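Local coordinates for protein peroxisomal acyl-coenzyme A oxidase 1 (PDB 1W07) that uses FAD to desaturate long- and medium-chain acyl-CoAs to 2-trans-enoyl-CoAs in peroxisomal beta-oxidation, passing the electrons to oxygen to give hydrogen peroxide, at residues 645-649 against 650-654; 628-631 against 632-636. The protein carries 1 engineered substitution. One frame throughout, in Å; residues are numbered along the deposited sequence.

Contact 1 (645-649 against 650-654); sequences DGYQE and YLRPV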
loop_
_atom_site.group_PDB
_atom_site.type_symbol
_atom_site.label_atom_id
_atom_site.label_comp_id
_atom_site.label_asym_id
_atom_site.label_seq_id
_atom_site.Cartn_x
_atom_site.Cartn_y
_atom_site.Cartn_z
ATOM N N ASP B 645 11.544 -29.165 -9.698
ATOM C CA ASP B 645 11.822 -30.170 -8.685
ATOM C C ASP B 645 10.517 -30.366 -7.936
ATOM O O ASP B 645 9.945 -29.402 -7.436
ATOM C CB ASP B 645 12.897 -29.671 -7.723
ATOM C CG ASP B 645 13.088 -30.596 -6.531
ATOM O OD1 ASP B 645 12.741 -31.792 -6.628
ATOM O OD2 ASP B 645 13.589 -30.117 -5.500
ATOM N N GLY B 646 10.067 -31.616 -7.867
ATOM C CA GLY B 646 8.815 -31.932 -7.213
ATOM C C GLY B 646 7.872 -32.523 -8.245
ATOM O O GLY B 646 6.822 -33.080 -7.920
ATOM N N TYR B 647 8.250 -32.386 -9.508
ATOM C CA TYR B 647 7.461 -32.912 -10.617
ATOM C C TYR B 647 7.222 -34.419 -10.474
ATOM O O TYR B 647 6.083 -34.889 -10.558
ATOM C CB TYR B 647 8.190 -32.643 -11.930
ATOM C CG TYR B 647 7.887 -33.647 -13.019
ATOM C CD1 TYR B 647 6.647 -33.672 -13.650
ATOM C CD2 TYR B 647 8.840 -34.585 -13.400
ATOM C CE1 TYR B 647 6.360 -34.607 -14.637
ATOM C CE2 TYR B 647 8.572 -35.525 -14.385
ATOM C CZ TYR B 647 7.322 -35.533 -14.997
ATOM O OH TYR B 647 7.021 -36.479 -15.946
ATOM N N GLN B 648 8.307 -35.161 -10.255
ATOM C CA GLN B 648 8.262 -36.614 -10.111
ATOM C C GLN B 648 7.381 -37.095 -8.969
ATOM O O GLN B 648 6.684 -38.101 -9.096
ATOM C CB GLN B 648 9.678 -37.179 -9.929
ATOM C CG GLN B 648 10.611 -36.938 -11.114
ATOM C CD GLN B 648 11.189 -35.531 -11.136
ATOM O OE1 GLN B 648 11.804 -35.116 -12.120
ATOM N NE2 GLN B 648 11.003 -34.797 -10.050
ATOM N N GLU B 649 7.404 -36.372 -7.856
ATOM C CA GLU B 649 6.615 -36.750 -6.695
ATOM C C GLU B 649 5.200 -36.178 -6.652
ATOM O O GLU B 649 4.265 -36.866 -6.246
ATOM C CB GLU B 649 7.317 -36.327 -5.399
ATOM C CG GLU B 649 8.829 -36.456 -5.397
ATOM C CD GLU B 649 9.531 -35.228 -5.951
ATOM O OE1 GLU B 649 9.402 -34.949 -7.161
ATOM O OE2 GLU B 649 10.221 -34.541 -5.166
ATOM N N TYR B 650 5.038 -34.928 -7.073
ATOM C CA TYR B 650 3.730 -34.289 -6.959
ATOM C C TYR B 650 2.962 -33.957 -8.230
ATOM O O TYR B 650 1.786 -33.580 -8.159
ATOM C CB TYR B 650 3.885 -33.036 -6.096
ATOM C CG TYR B 650 4.711 -33.294 -4.845
ATOM C CD1 TYR B 650 5.883 -32.583 -4.602
ATOM C CD2 TYR B 650 4.332 -34.268 -3.921
ATOM C CE1 TYR B 650 6.665 -32.832 -3.475
ATOM C CE2 TYR B 650 5.104 -34.537 -2.785
ATOM C CZ TYR B 650 6.271 -33.806 -2.566
ATOM O OH TYR B 650 7.020 -34.012 -1.434
ATOM N N LEU B 651 3.602 -34.091 -9.386
ATOM C CA LEU B 651 2.920 -33.807 -10.645
ATOM C C LEU B 651 2.669 -35.067 -11.472
ATOM O O LEU B 651 1.546 -35.295 -11.932
ATOM C CB LEU B 651 3.722 -32.795 -11.476
ATOM C CG LEU B 651 3.729 -31.353 -10.940
ATOM C CD1 LEU B 651 4.653 -30.459 -11.773
ATOM C CD2 LEU B 651 2.299 -30.831 -10.956
ATOM N N ARG B 652 3.702 -35.887 -11.655
ATOM C CA ARG B 652 3.559 -37.105 -12.448
ATOM C C ARG B 652 2.464 -38.025 -11.911
ATOM O O ARG B 652 1.648 -38.531 -12.674
ATOM C CB ARG B 652 4.887 -37.872 -12.521
ATOM C CG ARG B 652 4.975 -38.822 -13.720
ATOM C CD ARG B 652 6.017 -39.928 -13.523
ATOM N NE ARG B 652 7.389 -39.437 -13.519
ATOM C CZ ARG B 652 8.407 -40.070 -12.936
ATOM N NH1 ARG B 652 8.210 -41.225 -12.311
ATOM N NH2 ARG B 652 9.623 -39.537 -12.957
ATOM N N PRO B 653 2.440 -38.262 -10.586
ATOM C CA PRO B 653 1.424 -39.133 -9.986
ATOM C C PRO B 653 -0.006 -38.670 -10.254
ATOM O O PRO B 653 -0.915 -39.481 -10.410
ATOM C CB PRO B 653 1.773 -39.086 -8.500
ATOM C CG PRO B 653 3.267 -38.939 -8.528
ATOM C CD PRO B 653 3.447 -37.878 -9.583
ATOM N N VAL B 654 -0.195 -37.357 -10.302
ATOM C CA VAL B 654 -1.516 -36.779 -10.543
ATOM C C VAL B 654 -1.927 -37.005 -11.994
ATOM O O VAL B 654 -3.043 -37.451 -12.277
ATOM C CB VAL B 654 -1.518 -35.251 -10.252
ATOM C CG1 VAL B 654 -2.855 -34.642 -10.647
ATOM C CG2 VAL B 654 -1.245 -35.003 -8.772
#
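Gly646, Tyr647 and Gln648 meet Tyr650, Leu651 and Arg652 in a local contact round the first turns of helix 647-655, the last helix of the chain, with Gly646 as its N-cap residue. The backbone makes an i to i+4 bond first: Tyr650 N gives a hydrogen to Gly646 O at 2.7 Å. The helix then widens into a pi-type turn: besides the i to i+4 bond from Leu651 N (2.9 Å), Tyr647 O takes an i to i+5 bond from Arg652 N (2.8 Å), the straighter of the two. Past it Pro653 has no N-H to give, and its ring sits against the carbonyls of Gln648 and Glu649, where the helix is kinked.

Tyr647 carries its ring forward along the helix, toward the next turn, CG anti to the backbone N (chi1 152°), which lays CD1 3.7 Å from Leu651 CB and carries the hydroxyl to the Arg652 chain. There Tyr647 OH lies in the plane of the guanidinium, at its edge, while ring and guanidinium planes stand 69° apart. Gln648 CB lies over one face of the same guanidinium, while CG comes 3.3 Å from Arg652 NH2, with the amide plane perpendicular to that of the guanidinium. Gln648 NE2 bonds weakly to Glu649 OE1.

This helix leans on the second subunit of the homodimer, where Tyr647 stacks on His214 and Leu651 packs on Val182; just ahead of the helix, Asp645 forms a salt bridge with Lys63 of that subunit. On Tyr650 the contact is a CH-pi one: Glu649 CB sits over the centre of the ring, 3.7 Å from its centroid and only 5° off the normal.

Contact 2 (628-631 against 632-636); sequences KLFE and EALKD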
loop_
_atom_site.group_PDB
_atom_site.type_symbol
_atom_site.label_atom_id
_atom_site.label_comp_id
_atom_site.label_asym_id
_atom_site.label_seq_id
_atom_site.Cartn_x
_atom_site.Cartn_y
_atom_site.Cartn_z
ATOM N N LYS B 628 14.725 -6.334 -21.134
ATOM C CA LYS B 628 15.333 -6.488 -19.817
ATOM C C LYS B 628 14.474 -7.270 -18.836
ATOM O O LYS B 628 14.991 -7.863 -17.888
ATOM C CB LYS B 628 15.685 -5.121 -19.239
ATOM C CG LYS B 628 16.818 -4.425 -20.002
ATOM C CD LYS B 628 18.139 -5.169 -19.786
ATOM C CE LYS B 628 19.296 -4.616 -20.626
ATOM N NZ LYS B 628 20.571 -5.350 -20.326
ATOM N N LEU B 629 13.163 -7.271 -19.055
ATOM C CA LEU B 629 12.261 -8.023 -18.190
ATOM C C LEU B 629 12.524 -9.503 -18.426
ATOM O O LEU B 629 12.573 -10.290 -17.484
ATOM C CB LEU B 629 10.795 -7.714 -18.511
ATOM C CG LEU B 629 10.141 -6.530 -17.772
ATOM C CD1 LEU B 629 8.757 -6.247 -18.353
ATOM C CD2 LEU B 629 10.036 -6.844 -16.281
ATOM N N PHE B 630 12.686 -9.867 -19.697
ATOM C CA PHE B 630 12.948 -11.245 -20.083
ATOM C C PHE B 630 14.293 -11.673 -19.503
ATOM O O PHE B 630 14.418 -12.740 -18.915
ATOM C CB PHE B 630 12.934 -11.375 -21.620
ATOM C CG PHE B 630 13.220 -12.769 -22.117
ATOM C CD1 PHE B 630 12.373 -13.826 -21.791
ATOM C CD2 PHE B 630 14.356 -13.035 -22.878
ATOM C CE1 PHE B 630 12.659 -15.124 -22.214
ATOM C CE2 PHE B 630 14.651 -14.332 -23.308
ATOM C CZ PHE B 630 13.798 -15.378 -22.971
ATOM N N GLU B 631 15.297 -10.823 -19.653
ATOM C CA GLU B 631 16.629 -11.103 -19.124
ATOM C C GLU B 631 16.594 -11.386 -17.620
ATOM O O GLU B 631 17.253 -12.306 -17.132
ATOM C CB GLU B 631 17.550 -9.913 -19.398
ATOM C CG GLU B 631 18.993 -10.126 -18.986
ATOM C CD GLU B 631 19.852 -8.888 -19.188
ATOM O OE1 GLU B 631 19.884 -8.334 -20.315
ATOM O OE2 GLU B 631 20.510 -8.471 -18.214
ATOM N N GLU B 632 15.836 -10.586 -16.877
ATOM C CA GLU B 632 15.759 -10.790 -15.437
ATOM C C GLU B 632 15.050 -12.078 -15.066
ATOM O O GLU B 632 15.482 -12.779 -14.150
ATOM C CB GLU B 632 15.062 -9.612 -14.758
ATOM C CG GLU B 632 15.948 -8.403 -14.604
ATOM C CD GLU B 632 17.181 -8.678 -13.760
ATOM O OE1 GLU B 632 18.280 -8.290 -14.199
ATOM O OE2 GLU B 632 17.058 -9.262 -12.659
ATOM N N ALA B 633 13.969 -12.391 -15.773
ATOM C CA ALA B 633 13.210 -13.607 -15.483
ATOM C C ALA B 633 14.101 -14.832 -15.498
ATOM O O ALA B 633 13.973 -15.710 -14.649
ATOM C CB ALA B 633 12.084 -13.780 -16.491
ATOM N N LEU B 634 15.005 -14.885 -16.470
ATOM C CA LEU B 634 15.915 -16.020 -16.601
ATOM C C LEU B 634 16.821 -16.221 -15.375
ATOM O O LEU B 634 17.289 -17.333 -15.138
ATOM C CB LEU B 634 16.773 -15.846 -17.857
ATOM C CG LEU B 634 16.013 -15.629 -19.170
ATOM C CD1 LEU B 634 17.010 -15.462 -20.320
ATOM C CD2 LEU B 634 15.068 -16.802 -19.427
ATOM N N LYS B 635 17.054 -15.155 -14.606
ATOM C CA LYS B 635 17.908 -15.238 -13.421
ATOM C C LYS B 635 17.230 -15.886 -12.223
ATOM O O LYS B 635 17.894 -16.265 -11.262
ATOM C CB LYS B 635 18.404 -13.846 -13.004
ATOM C CG LYS B 635 19.298 -13.145 -14.021
ATOM C CD LYS B 635 19.653 -11.744 -13.530
ATOM C CE LYS B 635 20.371 -10.928 -14.595
ATOM N NZ LYS B 635 20.598 -9.531 -14.120
ATOM N N ASP B 636 15.906 -15.999 -12.253
ATOM C CA ASP B 636 15.211 -16.613 -11.128
ATOM C C ASP B 636 15.628 -18.071 -10.984
ATOM O O ASP B 636 15.733 -18.799 -11.976
ATOM C CB ASP B 636 13.687 -16.539 -11.314
ATOM C CG ASP B 636 12.940 -16.729 -10.012
ATOM O OD1 ASP B 636 12.599 -17.882 -9.674
ATOM O OD2 ASP B 636 12.715 -15.717 -9.311
#
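Phe630 packs on Leu634 one turn further along the same alpha-helix, 625-635, and classical i to i+4 backbone bonds hold the two segments together over its final turns. Of these bonds, Glu632 N to Lys628 O and Ala633 N to Leu629 O are both 3.0 Å long; Leu634 N to Phe630 O is weak at 3.3 Å.

The apolar part is Leu634 CD1 over one face of the Phe630 ring, 4.0 Å from CE2, with CD2 an equal distance from CE1 and CZ. Both branches therefore meet the ring, which is turned there by a first torsion that sets CG anti to the backbone N (chi1 179°). In the second subunit Phe241 meets the Phe630 ring edge-to-face, and Leu629 packs on Leu140 of that subunit; the Leu629 side chain lies about 9 Å from a bound FAD.

Charged side chains make two i to i+3 salt bridges: Lys628 with Glu631, and Lys635 with Glu632. Between them Glu631 OE2 is 4.2 Å from Lys635 NZ, beyond a salt bridge. Glu631 OE2 and Glu632 OE1 are 4.6 Å apart, and the two lysines probably offset that like-charge proximity. The shorter bridge runs from Lys635 NZ to Glu632 OE1, 2.6 Å, meeting the carboxylate on its syn side but 31° out of its plane.

How the contacts relate
Followed from the N terminus, the chain first closes contact 2, in helix 625-635, and then contact 1, in helix 647-655, the next helix along and the last of the chain. Each contact closes just one or two helical turns between adjoining segments, and the two stand in series, neither enclosing nor crossing the other. Their centres are 26 Å apart and their nearest atoms about 11 Å, with no touch between them. What they share is the second subunit: contact 2 reaches it from beside the FAD-binding region, while contact 1 does so farther out, its centre about 47 Å from the centre of the chain, against about 31 Å for that of contact 2.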